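Filamentation induced by cAMP protein Fic (Desulfovibrio alaskensis, PDB 4RGL) is of unknown precise function but belongs to the Fic/DOC family, largely helical, with a C-terminal helix-turn-helix-type domain. Local coordinates at residues E27-G30 and R31-L35; I182-A186 and D187-R191; T297-N301 and Y302-A306. All blocks are in the same frame, centred on the assembly; numbering follows the deposited sequence.

Contact 1: E27-G30 and R31-L35; sequences EIIG and RYTVL
Glu27 opens the last turn of helix 16-32 and meets Arg31 through the backbone alone: its O takes a weak bond from Arg31 N at 3.3 Å. The two side chains do not pair, for Glu27 OE2 stays 6.2 Å from Arg31 NE, with at most a weak attraction between them. Ile28 O is gripped twice. Tyr32 N reaches it at 2.8 Å, nearly straight at 171° and in the carbonyl plane, as in a regular alpha-helical turn; Arg31 N comes at 3.0 Å from well above that plane, a more bent i to i+3 bond. The Ile28 side chain turns from this stretch to Val252 and Val256 of helix 238-257, where Tyr32 also packs on Val256. Ile29 O likewise has two donors, both from Thr33: the backbone N and the hydroxyl OG1, each 2.9 Å away. Thr33 OG1 sits between its own N and carbonyl carbon (chi1 53°), a rotation that folds the hydroxyl back on the preceding turn. The same rotation leaves Thr33 CG2 beside Ile29 CG2, methyl to methyl at 4.0 Å, while the Ile29 side chain also touches Trp204 and Lys205. Gly30 O faces the CG2 methyl of Val34. Thr33 is the first residue to leave helical backbone angles, and its side chain gives the last turn a second hold on a carbonyl already used by its amide. The arrangement is that of a helix C-terminus, with a threonine hydroxyl bonded back to the carbonyl four residues earlier.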
# COMPACT_ATOMS: atom_id res chain seq x y z
N GLU A 27 11.16 -1.33 16.90
CA GLU A 27 12.25 -0.38 16.74
C GLU A 27 12.20 0.31 15.37
O GLU A 27 12.35 1.53 15.29
CB GLU A 27 13.61 -1.08 16.94
CG GLU A 27 14.79 -0.12 16.90
CD GLU A 27 16.15 -0.77 17.03
OE1 GLU A 27 16.22 -1.98 17.36
OE2 GLU A 27 17.16 -0.05 16.85
N ILE A 28 11.99 -0.47 14.28
CA ILE A 28 11.93 0.08 12.92
C ILE A 28 10.81 1.15 12.83
O ILE A 28 11.02 2.21 12.24
CB ILE A 28 11.75 -1.03 11.84
CG1 ILE A 28 12.87 -2.12 11.93
CG2 ILE A 28 11.65 -0.44 10.43
CD1 ILE A 28 14.36 -1.59 11.72
N ILE A 29 9.63 0.87 13.45
CA ILE A 29 8.51 1.83 13.47
C ILE A 29 8.91 3.07 14.29
O ILE A 29 8.57 4.19 13.91
CB ILE A 29 7.22 1.18 14.02
CG1 ILE A 29 6.73 0.04 13.09
CG2 ILE A 29 6.12 2.24 14.21
CD1 ILE A 29 5.55 -0.75 13.62
N GLY A 30 9.70 2.85 15.35
CA GLY A 30 10.24 3.94 16.16
C GLY A 30 11.02 4.94 15.34
O GLY A 30 11.13 6.11 15.72
N ARG A 31 11.56 4.49 14.18
CA ARG A 31 12.22 5.36 13.20
C ARG A 31 11.22 5.81 12.11
O ARG A 31 11.12 7.00 11.81
CB ARG A 31 13.41 4.63 12.56
CG ARG A 31 14.74 4.92 13.22
CD ARG A 31 15.86 4.15 12.54
NE ARG A 31 17.18 4.71 12.84
CZ ARG A 31 17.82 5.55 12.04
NH1 ARG A 31 17.29 5.91 10.88
NH2 ARG A 31 19.01 6.02 12.39
N TYR A 32 10.46 4.83 11.54
CA TYR A 32 9.46 5.06 10.47
C TYR A 32 8.51 6.23 10.83
O TYR A 32 7.93 6.85 9.94
CB TYR A 32 8.65 3.76 10.22
CG TYR A 32 7.72 3.82 9.02
CD1 TYR A 32 8.22 3.79 7.72
CD2 TYR A 32 6.34 3.69 9.17
CE1 TYR A 32 7.37 3.75 6.61
CE2 TYR A 32 5.48 3.64 8.07
CZ TYR A 32 6.00 3.67 6.79
OH TYR A 32 5.17 3.63 5.70
N THR A 33 8.38 6.53 12.14
CA THR A 33 7.57 7.65 12.60
C THR A 33 8.45 8.93 12.65
O THR A 33 8.89 9.41 11.61
CB THR A 33 6.92 7.32 13.97
OG1 THR A 33 7.94 6.90 14.88
CG2 THR A 33 5.83 6.25 13.86
N VAL A 34 8.76 9.44 13.88
CA VAL A 34 9.60 10.64 14.09
C VAL A 34 9.23 11.75 13.04
O VAL A 34 8.10 12.26 13.06
CB VAL A 34 11.13 10.30 14.05
CG1 VAL A 34 11.96 11.48 14.54
CG2 VAL A 34 11.43 9.05 14.86
N LEU A 35 10.17 12.09 12.13
CA LEU A 35 9.93 13.08 11.07
C LEU A 35 9.81 12.39 9.71
O LEU A 35 9.52 13.06 8.71
CB LEU A 35 11.07 14.14 11.05
CG LEU A 35 10.74 15.53 11.68
CD1 LEU A 35 9.74 16.30 10.83
CD2 LEU A 35 10.25 15.39 13.12

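Contact 2: I182-A186 and D187-R191; sequences IHPFA and DGNGR
The chain leaves helix 168-182 at His183, which has positive phi, loops round through Phe185 and Ala186, and enters helix 189-202 from Gly188 at the N-cap position, bringing the CA atoms of His183 and Asn189 to 5.6 Å. Asn189, its CG anti to the carbonyl carbon (chi1 -68°), turns its amide back into this loop and is bonded to both polar backbone atoms of Phe185. Its OD1 accepts from Phe185 N at 2.9 Å, in the carbonyl plane and on a lone pair. Its ND2 gives to Phe185 O at 2.7 Å, nearly straight at 169°; the acceptor lies in the amide plane, although the donor stands above the Phe185 carbonyl plane. The paired bonds fix the rotation of the amide, and ND2 also bonds the unknown ligand. Asn189 CB rests over one face of the His183 ring, a CH-pi contact 3.7 Å from its centroid, while His183 ND1 is bonded to Glu180 O. Asn189 OD1 also lies at the edge of the Phe185 ring. This is the HPFx(D/E)GNGR-type Fic motif, here HPFADGNGR. It joins helices 168-182 and 189-202, with Phe185 stacked on His113 of helix 106-117 and Pro184 packed against helix 150-163.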
# COMPACT_ATOMS: atom_id res chain seq x y z
N ILE A 182 -11.29 -20.66 7.95
CA ILE A 182 -12.75 -20.68 7.94
C ILE A 182 -13.29 -20.37 6.51
O ILE A 182 -14.24 -21.04 6.08
CB ILE A 182 -13.33 -19.69 8.99
CG1 ILE A 182 -12.78 -20.01 10.41
CG2 ILE A 182 -14.88 -19.72 8.97
CD1 ILE A 182 -13.10 -18.95 11.50
N HIS A 183 -12.67 -19.40 5.77
CA HIS A 183 -13.16 -18.99 4.43
C HIS A 183 -14.65 -18.64 4.52
O HIS A 183 -15.50 -19.42 4.07
CB HIS A 183 -12.92 -20.11 3.38
CG HIS A 183 -11.75 -19.87 2.48
ND1 HIS A 183 -10.45 -19.88 2.96
CD2 HIS A 183 -11.71 -19.76 1.13
CE1 HIS A 183 -9.68 -19.70 1.91
NE2 HIS A 183 -10.39 -19.63 0.78
N PRO A 184 -15.01 -17.57 5.27
CA PRO A 184 -16.43 -17.35 5.59
C PRO A 184 -17.27 -16.91 4.39
O PRO A 184 -18.48 -17.04 4.42
CB PRO A 184 -16.38 -16.24 6.65
CG PRO A 184 -15.11 -15.54 6.40
CD PRO A 184 -14.14 -16.60 5.97
N PHE A 185 -16.63 -16.33 3.37
CA PHE A 185 -17.37 -15.80 2.23
C PHE A 185 -17.29 -16.73 1.03
O PHE A 185 -16.37 -17.56 0.94
CB PHE A 185 -16.86 -14.41 1.86
CG PHE A 185 -16.95 -13.41 2.99
CD1 PHE A 185 -18.16 -12.83 3.33
CD2 PHE A 185 -15.81 -13.00 3.67
CE1 PHE A 185 -18.25 -11.90 4.37
CE2 PHE A 185 -15.89 -12.06 4.70
CZ PHE A 185 -17.11 -11.52 5.04
N ALA A 186 -18.25 -16.62 0.11
CA ALA A 186 -18.27 -17.41 -1.11
C ALA A 186 -17.06 -17.09 -2.00
O ALA A 186 -16.53 -17.98 -2.67
CB ALA A 186 -19.56 -17.16 -1.87
N ASP A 187 -16.62 -15.81 -2.01
CA ASP A 187 -15.47 -15.37 -2.81
C ASP A 187 -14.69 -14.29 -2.09
O ASP A 187 -15.24 -13.59 -1.25
CB ASP A 187 -15.93 -14.84 -4.20
CG ASP A 187 -16.68 -15.86 -5.04
OD1 ASP A 187 -17.93 -15.91 -4.92
OD2 ASP A 187 -16.04 -16.52 -5.88
N GLY A 188 -13.42 -14.11 -2.49
CA GLY A 188 -12.58 -13.02 -2.00
C GLY A 188 -12.06 -13.19 -0.58
O GLY A 188 -11.69 -12.20 0.05
N ASN A 189 -11.97 -14.44 -0.09
CA ASN A 189 -11.50 -14.70 1.28
C ASN A 189 -10.04 -14.32 1.43
O ASN A 189 -9.66 -13.73 2.45
CB ASN A 189 -11.71 -16.16 1.65
CG ASN A 189 -13.17 -16.52 1.78
OD1 ASN A 189 -13.85 -16.13 2.73
ND2 ASN A 189 -13.70 -17.22 0.78
N GLY A 190 -9.23 -14.60 0.41
CA GLY A 190 -7.82 -14.23 0.40
C GLY A 190 -7.63 -12.73 0.55
O GLY A 190 -6.97 -12.27 1.48
N ARG A 191 -8.29 -11.96 -0.32
CA ARG A 191 -8.24 -10.50 -0.32
C ARG A 191 -8.80 -9.91 1.00
O ARG A 191 -8.28 -8.90 1.49
CB ARG A 191 -9.01 -9.94 -1.51
CG ARG A 191 -8.33 -10.23 -2.85
CD ARG A 191 -9.22 -9.89 -4.02
NE ARG A 191 -10.19 -10.96 -4.28
CZ ARG A 191 -11.14 -10.88 -5.21
NH1 ARG A 191 -11.29 -9.77 -5.91
NH2 ARG A 191 -11.97 -11.89 -5.40

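Contact 3: T297-N301 and Y302-A306; sequences TFRNN and YLNPA
Tyr302 meets Phe298 one turn earlier in helix 295-308, part of the C-terminal domain of the helix-turn-helix clan. Its N gives only a weak bond to Phe298 O, because the helix widens here into a pi-type turn. Tyr302 CB lies 3.8 Å from Phe298 CD1, the two side chains crossing at about a right angle. With CG anti to the carbonyl carbon (chi1 -69°), the tyrosine ring swings back along the helix, and Thr297 O comes to its edge in the ring plane, 3.6 Å from Tyr302 CD1. The ring also packs on Leu272 of helix 267-276 and Leu290 of helix 283-290, so it ties three helices of the domain together. Leu303 takes up the main bond to Phe298 O, its N at 2.8 Å and 170°, an i to i+5 link. Its side chain divides between two neighbours. CB lies over one face of the Phe298 ring, offset toward the rim, in a CH-pi contact, and CD2 touches both Phe298 CE2 and one face of the Arg299 guanidinium. Phe298 is buried, resting on Leu286, Met287 and Leu290 of helix 283-290. Asn304 repeats the wide spacing, its N bonding Arg299 O at 2.8 Å in the carbonyl plane. The Arg299 chain bends at chi2 (73°) and carries its guanidinium forward across the Asn304 amide, the two planes 46° apart, with NH1 beside OD1 but at an angle too poor for a hydrogen bond. Pro305 has no N-H to give, and the helix kinks where that bond to the turn before is missing. The proline ring instead sets Pro305 CG beside Asn300 O.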
# COMPACT_ATOMS: atom_id res chain seq x y z
N THR A 297 13.02 41.89 -8.58
CA THR A 297 12.25 40.73 -8.08
C THR A 297 12.57 39.47 -8.93
O THR A 297 12.78 38.39 -8.37
CB THR A 297 10.74 41.05 -8.09
OG1 THR A 297 10.49 42.16 -7.23
CG2 THR A 297 9.88 39.86 -7.65
N PHE A 298 12.64 39.62 -10.28
CA PHE A 298 12.95 38.50 -11.18
C PHE A 298 14.37 37.96 -10.92
O PHE A 298 14.56 36.75 -10.85
CB PHE A 298 12.80 38.93 -12.66
CG PHE A 298 13.34 37.91 -13.64
CD1 PHE A 298 12.69 36.70 -13.85
CD2 PHE A 298 14.49 38.18 -14.38
CE1 PHE A 298 13.21 35.75 -14.74
CE2 PHE A 298 14.99 37.24 -15.29
CZ PHE A 298 14.35 36.03 -15.46
N ARG A 299 15.36 38.85 -10.81
CA ARG A 299 16.75 38.44 -10.63
C ARG A 299 16.95 37.78 -9.24
O ARG A 299 17.55 36.71 -9.16
CB ARG A 299 17.69 39.66 -10.78
CG ARG A 299 19.12 39.31 -11.23
CD ARG A 299 19.18 38.89 -12.70
NE ARG A 299 20.55 38.84 -13.22
CZ ARG A 299 21.33 37.76 -13.17
NH1 ARG A 299 20.89 36.64 -12.59
NH2 ARG A 299 22.55 37.79 -13.67
N ASN A 300 16.35 38.37 -8.18
CA ASN A 300 16.56 37.92 -6.79
C ASN A 300 15.67 36.71 -6.40
O ASN A 300 16.10 35.89 -5.58
CB ASN A 300 16.29 39.08 -5.81
CG ASN A 300 17.19 40.28 -6.01
OD1 ASN A 300 18.34 40.17 -6.46
ND2 ASN A 300 16.70 41.45 -5.62
N ASN A 301 14.41 36.66 -6.90
CA ASN A 301 13.45 35.63 -6.46
C ASN A 301 13.27 34.50 -7.50
O ASN A 301 12.66 33.48 -7.18
CB ASN A 301 12.08 36.27 -6.15
CG ASN A 301 12.12 37.33 -5.07
OD1 ASN A 301 13.14 37.57 -4.41
ND2 ASN A 301 10.98 37.98 -4.84
N TYR A 302 13.76 34.70 -8.74
CA TYR A 302 13.52 33.71 -9.80
C TYR A 302 14.85 33.24 -10.44
O TYR A 302 15.17 32.05 -10.37
CB TYR A 302 12.58 34.30 -10.88
CG TYR A 302 11.15 34.49 -10.41
CD1 TYR A 302 10.80 35.60 -9.64
CD2 TYR A 302 10.14 33.63 -10.82
CE1 TYR A 302 9.48 35.78 -9.21
CE2 TYR A 302 8.82 33.82 -10.42
CZ TYR A 302 8.50 34.90 -9.62
OH TYR A 302 7.20 35.08 -9.20
N LEU A 303 15.58 34.16 -11.11
CA LEU A 303 16.75 33.79 -11.92
C LEU A 303 17.94 33.31 -11.04
O LEU A 303 18.48 32.23 -11.30
CB LEU A 303 17.19 34.98 -12.80
CG LEU A 303 18.16 34.64 -13.95
CD1 LEU A 303 17.60 33.54 -14.85
CD2 LEU A 303 18.47 35.86 -14.76
N ASN A 304 18.36 34.12 -10.03
CA ASN A 304 19.51 33.76 -9.16
C ASN A 304 19.21 32.47 -8.31
O ASN A 304 20.07 31.59 -8.24
CB ASN A 304 19.90 34.92 -8.23
CG ASN A 304 20.58 36.07 -8.94
OD1 ASN A 304 21.24 35.90 -9.98
ND2 ASN A 304 20.53 37.25 -8.34
N PRO A 305 18.00 32.33 -7.67
CA PRO A 305 17.73 31.11 -6.87
C PRO A 305 17.84 29.83 -7.71
O PRO A 305 18.42 28.84 -7.25
CB PRO A 305 16.30 31.32 -6.37
CG PRO A 305 16.09 32.78 -6.43
CD PRO A 305 16.86 33.27 -7.60
N ALA A 306 17.30 29.85 -8.96
CA ALA A 306 17.38 28.70 -9.87
C ALA A 306 18.81 28.50 -10.38
O ALA A 306 19.20 27.37 -10.71
CB ALA A 306 16.43 28.91 -11.04

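The three contacts follow one another along the chain without touching. Contact 2, the Fic-motif loop, is the one that meets a bound molecule: an unidentified ligand, probably from the crystallisation liquor, is hydrogen-bonded there by Asn189, Arg191, Asp187 and Gly188 and may mark a pocket. Contact 1, at the end of helix 16-32, has its centre about 34 Å from that of contact 2, with nearest atoms about 19 Å apart. Contact 3 lies in the C-terminal domain, its centre about 60 Å from that of contact 2 and on the opposite side of the chain's centre. Contacts 1 and 3 approach to about 24 Å between nearest atoms, so the helix end stands well apart from both loop and kink.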